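Local coordinates for protein RsfP (Uncultured bacterium, PDB 4GLJ) that probably cleaves methylthioadenosine with phosphate, as a trimeric methylthioadenosine phosphorylase, and binds the dye rhodamine B, at residues I150-R153 against A154-A158; E184-W187 against Y188-Q192; A249-V252 against I253-A256. All coordinates share one frame; numbering follows the deposited sequence.

How the contacts relate
All three contacts are short helical pieces, tied by backbone bonds from residue i+4 to residue i. Contacts 1 and 3 belong together: their centres are 8 Å apart, and helices 145-157 and 237-263 pack on each other through Ala154 and Ala256. Both are partly buried, with apolar residues turned to the sheet or to the partner helix, and charged or amide groups mostly toward the rim. Contact 2 stands apart, with its centre about 29 Å from that of contact 1 and 31 Å from that of contact 3. It is mostly buried, in part under other subunits. Its chemistry is aromatic, with one methionine sulfur over an indole, whereas contact 3 adds a water bridge between glutamines.

Contact 1: residues I150-R153 against A154-A158; sequences ILIR and AYDNA
Ala154 N donates to Ile150 O at 2.7 Å. Three more bonds of the same kind follow: Tyr155 N to Leu151 O, Asp156 N to Ile152 O and Asn157 N to Arg153 O. The bond from Asp156 N to Ile152 O is the longest of the four, at 3.3 Å. The methyl of Ala154 rests against the carbonyl rim, with CB 3.2 Å from Ile150 O. Asn157 CG touches Arg153 O at 3.2 Å; its chi1 of -75° sets CG beside the backbone N and near that carbonyl. Tyr155 instead swings CG anti to the backbone N (chi1 179°), and its ring leads off to Met111 and Cys165. Further out, Arg153 bends at chi3 and reaches two carboxylates, forming salt bridges with Asp149 and Glu263. Ile150 and Ala154 pack on helix 237-263, while Leu151 and Ile152 meet Ile113 of strand 111-119. The turns are thus joined by main-chain bonds, while their side chains mostly serve partners elsewhere; two carboxylates beside one guanidinium probably favour its charged form.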
ATOM      1  N   ILE A 150      -1.475   1.685  32.431  1.00 31.90           N
ATOM      2  CA  ILE A 150      -2.634   1.081  33.147  1.00 31.30           C
ATOM      3  C   ILE A 150      -2.793  -0.399  32.743  1.00 30.22           C
ATOM      4  O   ILE A 150      -3.007  -1.259  33.619  1.00 27.94           O
ATOM      5  CB  ILE A 150      -3.935   1.875  32.921  1.00 32.76           C
ATOM      6  CG1 ILE A 150      -3.935   3.081  33.876  1.00 34.59           C
ATOM      7  CG2 ILE A 150      -5.174   1.013  33.165  1.00 32.30           C
ATOM      8  CD1 ILE A 150      -5.003   4.102  33.658  1.00 37.68           C
ATOM      9  N   LEU A 151      -2.659  -0.708  31.432  1.00 25.83           N
ATOM     10  CA  LEU A 151      -2.791  -2.078  31.025  1.00 27.46           C
ATOM     11  C   LEU A 151      -1.792  -3.032  31.660  1.00 26.50           C
ATOM     12  O   LEU A 151      -2.165  -4.168  31.966  1.00 27.22           O
ATOM     13  CB  LEU A 151      -2.825  -2.261  29.488  1.00 25.06           C
ATOM     14  CG  LEU A 151      -4.059  -1.593  28.855  1.00 27.51           C
ATOM     15  CD1 LEU A 151      -3.827  -1.487  27.323  1.00 26.29           C
ATOM     16  CD2 LEU A 151      -5.320  -2.409  29.140  1.00 25.39           C
ATOM     17  N   ILE A 152      -0.534  -2.605  31.781  1.00 24.73           N
ATOM     18  CA  ILE A 152       0.504  -3.341  32.412  1.00 26.96           C
ATOM     19  C   ILE A 152       0.134  -3.616  33.871  1.00 28.92           C
ATOM     20  O   ILE A 152       0.295  -4.738  34.327  1.00 30.04           O
ATOM     21  CB  ILE A 152       1.873  -2.564  32.339  1.00 29.20           C
ATOM     22  CG1 ILE A 152       2.392  -2.494  30.887  1.00 30.10           C
ATOM     23  CG2 ILE A 152       2.898  -3.246  33.184  1.00 30.52           C
ATOM     24  CD1 ILE A 152       3.426  -1.362  30.660  1.00 35.47           C
ATOM     25  N   ARG A 153      -0.322  -2.599  34.604  1.00 30.26           N
ATOM     26  CA  ARG A 153      -0.613  -2.816  36.045  1.00 33.12           C
ATOM     27  C   ARG A 153      -1.921  -3.648  36.155  1.00 31.54           C
ATOM     28  O   ARG A 153      -2.046  -4.461  37.063  1.00 33.27           O
ATOM     29  CB  ARG A 153      -0.717  -1.493  36.774  1.00 35.56           C
ATOM     30  CG  ARG A 153       0.633  -0.812  36.878  1.00 37.82           C
ATOM     31  CD  ARG A 153       0.570   0.461  37.681  1.00 45.19           C
ATOM     32  NE  ARG A 153       0.016   1.542  36.881  1.00 46.10           N
ATOM     33  CZ  ARG A 153      -1.094   2.200  37.194  1.00 47.95           C
ATOM     34  NH1 ARG A 153      -1.767   1.895  38.299  1.00 48.85           N
ATOM     35  NH2 ARG A 153      -1.500   3.182  36.401  1.00 50.23           N
ATOM     36  N   ALA A 154      -2.840  -3.438  35.205  1.00 30.07           N
ATOM     37  CA  ALA A 154      -4.135  -4.201  35.156  1.00 29.95           C
ATOM     38  C   ALA A 154      -3.813  -5.704  34.990  1.00 29.94           C
ATOM     39  O   ALA A 154      -4.436  -6.577  35.645  1.00 31.41           O
ATOM     40  CB  ALA A 154      -5.033  -3.735  34.000  1.00 27.86           C
ATOM     41  N   TYR A 155      -2.839  -6.008  34.119  1.00 25.86           N
ATOM     42  CA  TYR A 155      -2.450  -7.408  33.851  1.00 27.65           C
ATOM     43  C   TYR A 155      -1.953  -8.006  35.146  1.00 29.25           C
ATOM     44  O   TYR A 155      -2.279  -9.167  35.489  1.00 32.04           O
ATOM     45  CB  TYR A 155      -1.256  -7.516  32.839  1.00 25.72           C
ATOM     46  CG  TYR A 155      -0.836  -8.967  32.569  1.00 27.68           C
ATOM     47  CD1 TYR A 155      -1.438  -9.714  31.517  1.00 28.01           C
ATOM     48  CD2 TYR A 155       0.202  -9.591  33.307  1.00 28.24           C
ATOM     49  CE1 TYR A 155      -1.047 -11.037  31.261  1.00 29.97           C
ATOM     50  CE2 TYR A 155       0.573 -10.899  33.052  1.00 30.55           C
ATOM     51  CZ  TYR A 155      -0.032 -11.621  32.026  1.00 29.45           C
ATOM     52  OH  TYR A 155       0.368 -12.949  31.772  1.00 33.61           O
ATOM     53  N   ASP A 156      -1.098  -7.255  35.854  1.00 29.80           N
ATOM     54  CA  ASP A 156      -0.531  -7.801  37.063  1.00 31.97           C
ATOM     55  C   ASP A 156      -1.622  -7.980  38.086  1.00 33.47           C
ATOM     56  O   ASP A 156      -1.584  -8.933  38.848  1.00 34.33           O
ATOM     57  CB  ASP A 156       0.561  -6.893  37.651  1.00 34.85           C
ATOM     58  CG  ASP A 156       1.843  -6.897  36.828  1.00 36.12           C
ATOM     59  OD1 ASP A 156       2.205  -7.940  36.221  1.00 36.74           O
ATOM     60  OD2 ASP A 156       2.538  -5.849  36.806  1.00 38.50           O
ATOM     61  N   ASN A 157      -2.558  -7.040  38.127  1.00 34.91           N
ATOM     62  CA  ASN A 157      -3.687  -7.064  39.099  1.00 37.46           C
ATOM     63  C   ASN A 157      -4.667  -8.223  38.843  1.00 37.48           C
ATOM     64  O   ASN A 157      -5.363  -8.685  39.734  1.00 40.33           O
ATOM     65  CB  ASN A 157      -4.453  -5.732  39.097  1.00 37.11           C
ATOM     66  CG  ASN A 157      -3.703  -4.618  39.809  1.00 41.44           C
ATOM     67  OD1 ASN A 157      -2.632  -4.826  40.356  1.00 42.07           O
ATOM     68  ND2 ASN A 157      -4.266  -3.434  39.802  1.00 42.42           N
ATOM     69  N   ALA A 158      -4.681  -8.723  37.635  1.00 35.62           N
ATOM     70  CA  ALA A 158      -5.625  -9.760  37.235  1.00 37.97           C
ATOM     71  C   ALA A 158      -5.117 -11.140  37.655  1.00 40.63           C
ATOM     72  O   ALA A 158      -5.860 -12.122  37.605  1.00 40.43           O
ATOM     73  CB  ALA A 158      -5.790  -9.690  35.732  1.00 36.42           C
TER

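Contact 2: residues E184-W187 against Y188-Q192; sequences ESHW and YRQMQ
Trp187 and Met191 meet sulfur over face. Met191 SD sits 3.9 Å from the centroid of the five-membered ring of Trp187, 16° off the ring normal, a Met-aromatic contact. CG of Trp187 is anti to the backbone N (chi1 174°), which stands the indole out across the helix, and Met191 runs back to meet its face. Tyr188 lies beside the same indole. The planes are 28° apart, but the rings are slid and barely overlap. Their near point is Trp187 CE3 to Tyr188 CE1, at 3.7 Å. Tyr188 also runs alongside Glu184, both side chains pointing the same way. Glu184 O lies over one face of the phenol ring, 3.2 Å from Tyr188 CG, and this carbonyl also accepts a bond from the backbone N of Tyr188 at 2.8 Å. At the far end a water joins the pair: it donates to Glu184 OE1 at 2.6 Å and is hydrogen-bonded to Tyr188 OH at 2.7 Å. The other carboxylate oxygen, Glu184 OE2, accepts a bond from Asp119 N of the second subunit, so both oxygens of the carboxylate are engaged. Gln190 NE2 bonds to Gln190 O of the second subunit. The helix closes in a Schellman motif at Gln192, which has positive phi and bonds back into the last turn.

Helix 182-190 is the helix of a beta-alpha-beta unit between strands 169-173 and 195-197. Ser185 bonds to Asp224 and Arg189 to Leu102 O. At the subunit interface Trp187 packs on Met120 of the second subunit and on Trp187 of the third, and Met191 packs on Trp187 of the third.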
ATOM      1  N   GLU A 184       7.677 -12.323   4.058  1.00 22.51           N
ATOM      2  CA  GLU A 184       7.100 -11.130   4.667  1.00 24.87           C
ATOM      3  C   GLU A 184       7.363 -11.135   6.161  1.00 22.27           C
ATOM      4  O   GLU A 184       7.800 -10.096   6.683  1.00 23.79           O
ATOM      5  CB  GLU A 184       5.585 -11.001   4.415  1.00 21.46           C
ATOM      6  CG  GLU A 184       5.259 -10.613   2.956  1.00 22.32           C
ATOM      7  CD  GLU A 184       3.826 -10.966   2.500  1.00 25.56           C
ATOM      8  OE1 GLU A 184       2.969 -11.579   3.284  1.00 23.55           O
ATOM      9  OE2 GLU A 184       3.509 -10.558   1.332  1.00 25.82           O
ATOM     10  N   SER A 185       7.160 -12.284   6.813  1.00 22.90           N
ATOM     11  CA  SER A 185       7.463 -12.389   8.248  1.00 24.53           C
ATOM     12  C   SER A 185       8.886 -12.046   8.563  1.00 24.85           C
ATOM     13  O   SER A 185       9.117 -11.334   9.530  1.00 25.19           O
ATOM     14  CB  SER A 185       7.212 -13.780   8.784  1.00 28.82           C
ATOM     15  OG  SER A 185       5.881 -13.995   8.681  1.00 32.66           O
ATOM     16  N   HIS A 186       9.839 -12.555   7.771  1.00 25.43           N
ATOM     17  CA  HIS A 186      11.263 -12.219   7.884  0.50 27.21           C
ATOM     18  C   HIS A 186      11.473 -10.737   7.735  1.00 27.64           C
ATOM     19  O   HIS A 186      12.258 -10.100   8.488  1.00 27.60           O
ATOM     20  CB  HIS A 186      12.067 -12.935   6.798  0.50 29.06           C
ATOM     21  CG  HIS A 186      13.534 -12.623   6.846  0.50 33.32           C
ATOM     22  ND1 HIS A 186      14.075 -11.594   6.178  0.50 35.06           N
ATOM     23  CD2 HIS A 186      14.570 -13.228   7.539  0.50 38.60           C
ATOM     24  CE1 HIS A 186      15.390 -11.541   6.422  0.50 40.07           C
ATOM     25  NE2 HIS A 186      15.692 -12.540   7.264  0.50 41.99           N
ATOM     26  N   TRP A 187      10.826 -10.156   6.723  1.00 24.62           N
ATOM     27  CA  TRP A 187      10.960  -8.704   6.501  1.00 26.33           C
ATOM     28  C   TRP A 187      10.421  -7.865   7.708  1.00 25.03           C
ATOM     29  O   TRP A 187      11.076  -6.906   8.156  1.00 26.85           O
ATOM     30  CB  TRP A 187      10.203  -8.334   5.184  1.00 27.81           C
ATOM     31  CG  TRP A 187      10.096  -6.842   4.860  1.00 29.33           C
ATOM     32  CD1 TRP A 187      11.013  -5.822   5.063  1.00 33.39           C
ATOM     33  CD2 TRP A 187       8.939  -6.212   4.206  1.00 30.58           C
ATOM     34  NE1 TRP A 187      10.527  -4.607   4.567  1.00 39.04           N
ATOM     35  CE2 TRP A 187       9.271  -4.805   4.031  1.00 36.35           C
ATOM     36  CE3 TRP A 187       7.694  -6.700   3.734  1.00 29.03           C
ATOM     37  CZ2 TRP A 187       8.375  -3.903   3.436  1.00 40.60           C
ATOM     38  CZ3 TRP A 187       6.813  -5.791   3.090  1.00 31.30           C
ATOM     39  CH2 TRP A 187       7.153  -4.428   2.956  1.00 37.42           C
ATOM     40  N   TYR A 188       9.277  -8.264   8.267  1.00 24.73           N
ATOM     41  CA  TYR A 188       8.724  -7.539   9.432  1.00 25.39           C
ATOM     42  C   TYR A 188       9.637  -7.638  10.637  1.00 26.01           C
ATOM     43  O   TYR A 188       9.837  -6.646  11.390  1.00 28.32           O
ATOM     44  CB  TYR A 188       7.358  -8.078   9.823  1.00 22.60           C
ATOM     45  CG  TYR A 188       6.355  -8.033   8.686  1.00 23.65           C
ATOM     46  CD1 TYR A 188       6.343  -6.973   7.764  1.00 23.83           C
ATOM     47  CD2 TYR A 188       5.428  -9.039   8.550  1.00 22.11           C
ATOM     48  CE1 TYR A 188       5.437  -6.929   6.710  1.00 25.71           C
ATOM     49  CE2 TYR A 188       4.495  -9.021   7.500  1.00 22.77           C
ATOM     50  CZ  TYR A 188       4.506  -7.936   6.592  1.00 24.66           C
ATOM     51  OH  TYR A 188       3.602  -7.903   5.552  1.00 25.70           O
ATOM     52  N   ARG A 189      10.242  -8.821  10.822  1.00 25.29           N
ATOM     53  CA  ARG A 189      11.333  -8.965  11.801  1.00 30.45           C
ATOM     54  C   ARG A 189      12.518  -8.015  11.567  1.00 33.66           C
ATOM     55  O   ARG A 189      13.089  -7.452  12.553  1.00 33.78           O
ATOM     56  CB  ARG A 189      11.819 -10.444  11.931  1.00 35.76           C
ATOM     57  CG  ARG A 189      10.760 -11.444  12.430  1.00 38.02           C
ATOM     58  CD  ARG A 189      11.257 -12.921  12.547  1.00 39.89           C
ATOM     59  NE  ARG A 189      12.652 -12.960  12.997  1.00 47.06           N
ATOM     60  CZ  ARG A 189      13.096 -13.068  14.256  1.00 56.91           C
ATOM     61  NH1 ARG A 189      12.263 -13.195  15.300  1.00 55.47           N
ATOM     62  NH2 ARG A 189      14.414 -13.068  14.482  1.00 60.63           N
ATOM     63  N   GLN A 190      12.930  -7.825  10.299  1.00 31.78           N
ATOM     64  CA  GLN A 190      14.070  -6.971   9.995  1.00 35.82           C
ATOM     65  C   GLN A 190      13.672  -5.489  10.288  1.00 35.50           C
ATOM     66  O   GLN A 190      14.529  -4.638  10.606  1.00 39.00           O
ATOM     67  CB  GLN A 190      14.502  -7.221   8.519  1.00 39.15           C
ATOM     68  CG  GLN A 190      15.443  -6.176   7.938  1.00 50.63           C
ATOM     69  CD  GLN A 190      15.734  -6.420   6.456  1.00 56.70           C
ATOM     70  OE1 GLN A 190      15.823  -7.566   6.011  1.00 61.98           O
ATOM     71  NE2 GLN A 190      15.856  -5.351   5.695  1.00 62.72           N
ATOM     72  N   MET A 191      12.375  -5.191  10.215  1.00 33.39           N
ATOM     73  CA  MET A 191      11.895  -3.808  10.497  1.00 38.48           C
ATOM     74  C   MET A 191      11.734  -3.637  12.005  1.00 37.34           C
ATOM     75  O   MET A 191      11.259  -2.620  12.424  1.00 42.26           O
ATOM     76  CB  MET A 191      10.504  -3.554   9.895  1.00 38.43           C
ATOM     77  CG  MET A 191      10.425  -3.512   8.382  1.00 42.91           C
ATOM     78  SD  MET A 191       8.738  -3.882   7.808  1.00 42.34           S
ATOM     79  CE  MET A 191       7.697  -2.954   8.854  1.00 35.05           C
ATOM     80  N   GLN A 192      12.097  -4.650  12.791  1.00 35.87           N
ATOM     81  CA  GLN A 192      11.990  -4.629  14.285  1.00 39.10           C
ATOM     82  C   GLN A 192      10.552  -4.647  14.786  1.00 35.65           C
ATOM     83  O   GLN A 192      10.285  -4.086  15.822  1.00 39.15           O
ATOM     84  CB  GLN A 192      12.616  -3.372  14.891  1.00 42.87           C
ATOM     85  CG  GLN A 192      13.881  -2.890  14.239  1.00 51.74           C
ATOM     86  CD  GLN A 192      15.048  -3.665  14.730  1.00 55.44           C
ATOM     87  OE1 GLN A 192      15.805  -3.179  15.550  1.00 62.11           O
ATOM     88  NE2 GLN A 192      15.189  -4.899  14.251  1.00 56.06           N
TER
HETATM   89  O   HOH W   1       2.058 -10.142   5.299  1.00 25.25           O

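Contact 3: residues A249-V252 against I253-A256; sequences AQQV and IKQA
Helix 237-263 is a long helix of the phosphorylase fold, and this piece of it lies with one side against the central sheet. On its polar side Gln251 and Lys254 run side by side, pointing the same way. Gln251 OE1 is 3.4 Å from Lys254 CE, so the carbonyl end of the amide rests on the lysine's methylene next to the amine. Gln251 bends at chi2 (-48°), which folds its amide back over the turn. One water links Gln251 to Gln255. It donates to Gln251 O at 2.9 Å and to Gln251 OE1 at 3.2 Å, and accepts from Gln255 NE2 at 3.1 Å. Gln251 O is thus gripped twice, since Gln255 N also donates to it at 3.2 Å. An alanine in place of Gln251 would keep the backbone bonds but would probably cost the water one of its acceptors and leave Lys254 CE without the amide beside it.

Another flank is apolar. Ile253 N donates to Ala249 O at 2.9 Å. Ile253 then lays CG1 against the same carbonyl, at 3.5 Å from Ala249 O. Ala249 and Ile253 both pack on Val96 of strand 92-101, and Val252 meets Leu217 of strand 213-221. Ala256 turns instead to Leu151 and Ala154 of helix 145-157. Gln250 NE2 holds Gln26 O in a loop. This is the amphipathic pattern of a helix laid on the sheet of an alpha/beta fold, with aliphatic residues on the sheet and the neighbouring helix, and mostly polar side chains at the rim.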
ATOM      1  N   ALA A 249      -8.143 -12.133  28.849  1.00 34.00           N
ATOM      2  CA  ALA A 249      -8.354 -10.730  28.478  1.00 32.48           C
ATOM      3  C   ALA A 249      -9.490 -10.096  29.272  1.00 32.61           C
ATOM      4  O   ALA A 249      -9.313  -9.003  29.777  1.00 30.92           O
ATOM      5  CB  ALA A 249      -8.561 -10.551  26.972  1.00 32.79           C
ATOM      6  N   GLN A 250     -10.621 -10.793  29.442  1.00 34.44           N
ATOM      7  CA  GLN A 250     -11.712 -10.272  30.258  1.00 37.63           C
ATOM      8  C   GLN A 250     -11.288  -9.877  31.684  1.00 36.63           C
ATOM      9  O   GLN A 250     -11.734  -8.823  32.188  1.00 36.09           O
ATOM     10  CB  GLN A 250     -12.885 -11.276  30.371  1.00 42.09           C
ATOM     11  CG  GLN A 250     -13.488 -11.698  29.035  1.00 49.82           C
ATOM     12  CD  GLN A 250     -14.400 -10.644  28.402  1.00 53.87           C
ATOM     13  OE1 GLN A 250     -14.647  -9.564  28.981  1.00 58.93           O
ATOM     14  NE2 GLN A 250     -14.914 -10.952  27.205  1.00 57.89           N
ATOM     15  N   GLN A 251     -10.445 -10.703  32.319  1.00 37.26           N
ATOM     16  CA  GLN A 251      -9.937 -10.362  33.679  1.00 39.15           C
ATOM     17  C   GLN A 251      -9.073  -9.113  33.661  1.00 36.68           C
ATOM     18  O   GLN A 251      -9.207  -8.207  34.519  1.00 32.85           O
ATOM     19  CB  GLN A 251      -9.180 -11.535  34.336  1.00 43.40           C
ATOM     20  CG  GLN A 251      -9.934 -12.842  34.343  1.00 48.11           C
ATOM     21  CD  GLN A 251     -11.357 -12.661  34.839  1.00 56.00           C
ATOM     22  OE1 GLN A 251     -11.601 -11.951  35.842  1.00 58.95           O
ATOM     23  NE2 GLN A 251     -12.314 -13.296  34.142  1.00 59.40           N
ATOM     24  N   VAL A 252      -8.264  -9.000  32.596  1.00 33.23           N
ATOM     25  CA  VAL A 252      -7.416  -7.848  32.466  1.00 29.97           C
ATOM     26  C   VAL A 252      -8.224  -6.567  32.265  1.00 29.45           C
ATOM     27  O   VAL A 252      -7.930  -5.555  32.911  1.00 29.53           O
ATOM     28  CB  VAL A 252      -6.348  -8.031  31.337  1.00 29.32           C
ATOM     29  CG1 VAL A 252      -5.475  -6.766  31.268  1.00 28.15           C
ATOM     30  CG2 VAL A 252      -5.493  -9.311  31.606  1.00 30.38           C
ATOM     31  N   ILE A 253      -9.197  -6.604  31.350  1.00 29.22           N
ATOM     32  CA  ILE A 253     -10.130  -5.502  31.097  1.00 31.24           C
ATOM     33  C   ILE A 253     -10.839  -5.088  32.405  1.00 32.91           C
ATOM     34  O   ILE A 253     -10.952  -3.880  32.703  1.00 34.04           O
ATOM     35  CB  ILE A 253     -11.179  -5.956  30.020  1.00 33.34           C
ATOM     36  CG1 ILE A 253     -10.561  -5.969  28.604  1.00 36.15           C
ATOM     37  CG2 ILE A 253     -12.468  -5.152  30.019  1.00 37.64           C
ATOM     38  CD1 ILE A 253     -11.423  -6.860  27.688  1.00 40.53           C
ATOM     39  N   LYS A 254     -11.356  -6.064  33.156  1.00 34.50           N
ATOM     40  CA  LYS A 254     -11.992  -5.727  34.475  1.00 37.73           C
ATOM     41  C   LYS A 254     -11.073  -4.826  35.319  1.00 34.91           C
ATOM     42  O   LYS A 254     -11.460  -3.746  35.751  1.00 35.64           O
ATOM     43  CB  LYS A 254     -12.438  -6.997  35.239  1.00 41.73           C
ATOM     44  CG  LYS A 254     -13.824  -7.387  34.815  1.00 49.77           C
ATOM     45  CD  LYS A 254     -14.401  -8.666  35.451  1.00 56.48           C
ATOM     46  CE  LYS A 254     -14.040  -9.872  34.592  1.00 55.41           C
ATOM     47  NZ  LYS A 254     -15.039 -10.962  34.742  1.00 64.31           N
ATOM     48  N   GLN A 255      -9.831  -5.252  35.479  1.00 35.33           N
ATOM     49  CA  GLN A 255      -8.832  -4.490  36.226  1.00 34.08           C
ATOM     50  C   GLN A 255      -8.489  -3.142  35.610  1.00 32.58           C
ATOM     51  O   GLN A 255      -8.339  -2.153  36.338  1.00 33.01           O
ATOM     52  CB  GLN A 255      -7.564  -5.321  36.415  1.00 35.11           C
ATOM     53  CG  GLN A 255      -7.712  -6.596  37.259  1.00 37.84           C
ATOM     54  CD  GLN A 255      -8.294  -6.370  38.651  1.00 41.59           C
ATOM     55  OE1 GLN A 255      -8.099  -5.346  39.287  1.00 42.82           O
ATOM     56  NE2 GLN A 255      -9.059  -7.327  39.093  1.00 42.85           N
ATOM     57  N   ALA A 256      -8.410  -3.080  34.261  1.00 31.55           N
ATOM     58  CA  ALA A 256      -8.056  -1.870  33.559  1.00 30.09           C
ATOM     59  C   ALA A 256      -9.162  -0.822  33.619  1.00 31.37           C
ATOM     60  O   ALA A 256      -8.871   0.348  33.843  1.00 30.11           O
ATOM     61  CB  ALA A 256      -7.709  -2.175  32.064  1.00 25.95           C
TER
HETATM   62  O   HOH W   2      -9.708  -9.606  37.038  1.00 44.66           O